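Local coordinates for enoyl-CoA hydratase/isomerase family protein (Bacillus anthracis, PDB 3KQF) that probably catalyses the reversible addition of water to the double bond of enoyl-CoA thioesters, as an enoyl-CoA hydratase of the crotonase family, at residues Gln100-Val105 / Ala211-Lys216. Sequence-based numbering, arbitrary orientation.
Sequences QLPQPV and AVRLAK
K216 reaches from its helix into the bend of the loop that leads into strand 105-109 and binds two of its carbonyls at once. NZ donates to L101 O at 2.8 Å and to Q103 O at the same 2.8 Å, in the latter case from above the carbonyl plane, 38° out of it. The length of lysine suits the place: with CG anti to the backbone N (chi1 176°) and the chain extended beyond CG, the side chain carries NZ to both carbonyls, and its methylenes run past the same oxygens, CE lying 3.3 Å from L101 O. One turn back on the helix, R213 lies alongside P102 and Q103. Its guanidinium offers one face to the proline ring, with NH1 3.5 Å from P102 CG, and to the amide of Q103, whose plane is turned 59° from its own. NH2 and Q103 NE2 are both donors and do not bond to each other; NE2 instead serves T54 O and I48 O, while NH2 turns to E51 O. Next to R213 on the helix, V212 crosses P104 at about a right angle, V212 CG1 pressing tightly on P104 CG at 3.4 Å. P102 and P104 bring no backbone N-H that would need a partner in this buried turn, and their rings offer apolar surfaces to R213 and V212. A water bridges P102 O to R213 O, donating to each.

Farther out, D125 forms a salt bridge with K216 NZ and accepts a hydrogen bond from V105 N, so the buried ammonium probably has its charge balanced where strand 105-109 begins. I204 of helix 193-206 covers P104 and V212, and Y168 of a second subunit packs on P104 and K216. In this crotonase fold, the contact joins helix 209-222 to the helix-to-strand connection that leads from helix 81-99 into a parallel strand of the core sheet.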
# COMPACT_ATOMS: atom_id res chain seq x y z
N GLN A 100 5.41 8.50 18.09
CA GLN A 100 6.77 9.06 18.20
C GLN A 100 7.69 8.54 19.30
O GLN A 100 8.80 9.03 19.44
CB GLN A 100 6.67 10.58 18.25
CG GLN A 100 6.07 11.15 16.97
CD GLN A 100 5.77 12.63 17.06
OE1 GLN A 100 6.12 13.28 18.05
NE2 GLN A 100 5.11 13.18 16.04
N LEU A 101 7.25 7.54 20.06
CA LEU A 101 8.15 6.92 21.03
C LEU A 101 9.34 6.33 20.26
O LEU A 101 9.17 5.82 19.14
CB LEU A 101 7.48 5.78 21.77
CG LEU A 101 6.54 6.14 22.90
CD1 LEU A 101 5.86 4.86 23.40
CD2 LEU A 101 7.32 6.86 24.00
N PRO A 102 10.55 6.42 20.83
CA PRO A 102 11.68 5.87 20.11
C PRO A 102 11.60 4.36 19.98
O PRO A 102 12.13 3.78 19.03
CB PRO A 102 12.89 6.24 21.00
CG PRO A 102 12.33 6.59 22.31
CD PRO A 102 10.96 7.13 22.05
N GLN A 103 10.92 3.73 20.92
CA GLN A 103 10.81 2.29 20.91
C GLN A 103 9.70 1.78 19.99
O GLN A 103 8.70 2.47 19.80
CB GLN A 103 10.46 1.76 22.30
CG GLN A 103 11.43 2.08 23.43
CD GLN A 103 11.15 3.41 24.14
OE1 GLN A 103 10.35 4.22 23.70
NE2 GLN A 103 11.84 3.61 25.27
N PRO A 104 9.87 0.56 19.45
CA PRO A 104 8.73 -0.04 18.75
C PRO A 104 7.56 -0.23 19.75
O PRO A 104 7.79 -0.53 20.94
CB PRO A 104 9.28 -1.40 18.32
CG PRO A 104 10.72 -1.18 18.15
CD PRO A 104 11.08 -0.25 19.29
N VAL A 105 6.33 -0.09 19.27
CA VAL A 105 5.15 -0.25 20.10
C VAL A 105 4.26 -1.28 19.44
O VAL A 105 3.93 -1.16 18.24
CB VAL A 105 4.37 1.12 20.28
CG1 VAL A 105 3.11 0.92 21.12
CG2 VAL A 105 5.28 2.23 20.85
N ALA A 211 20.16 0.33 16.60
CA ALA A 211 19.75 -0.08 15.26
C ALA A 211 18.22 -0.12 15.09
O ALA A 211 17.67 0.40 14.12
CB ALA A 211 20.36 -1.46 14.92
N VAL A 212 17.53 -0.69 16.08
CA VAL A 212 16.07 -0.78 16.05
C VAL A 212 15.47 0.63 16.07
O VAL A 212 14.56 0.93 15.30
CB VAL A 212 15.52 -1.65 17.19
CG1 VAL A 212 13.97 -1.55 17.28
CG2 VAL A 212 15.95 -3.11 17.02
N ARG A 213 15.98 1.48 16.96
CA ARG A 213 15.48 2.86 17.07
C ARG A 213 15.71 3.64 15.79
O ARG A 213 14.82 4.36 15.34
CB ARG A 213 16.12 3.59 18.27
CG ARG A 213 15.70 2.99 19.61
CD ARG A 213 15.92 3.97 20.77
NE ARG A 213 15.49 3.41 22.06
CZ ARG A 213 15.32 4.12 23.18
NH1 ARG A 213 15.47 5.45 23.18
NH2 ARG A 213 14.94 3.51 24.29
N LEU A 214 16.90 3.49 15.21
CA LEU A 214 17.21 4.16 13.93
C LEU A 214 16.34 3.61 12.79
O LEU A 214 15.90 4.37 11.91
CB LEU A 214 18.72 4.05 13.61
CG LEU A 214 19.63 5.00 14.36
CD1 LEU A 214 21.12 4.61 14.20
CD2 LEU A 214 19.41 6.44 13.88
N ALA A 215 16.06 2.31 12.80
CA ALA A 215 15.16 1.71 11.79
C ALA A 215 13.77 2.31 11.90
O ALA A 215 13.13 2.62 10.89
CB ALA A 215 15.09 0.17 11.93
N LYS A 216 13.26 2.45 13.13
CA LYS A 216 11.94 3.06 13.32
C LYS A 216 11.94 4.47 12.74
O LYS A 216 11.04 4.84 12.02
CB LYS A 216 11.51 3.04 14.80
CG LYS A 216 10.17 3.77 15.03
CD LYS A 216 9.55 3.57 16.39
CE LYS A 216 8.16 4.24 16.47
NZ LYS A 216 7.51 4.00 17.79
O HOH W 1 13.07 5.53 17.11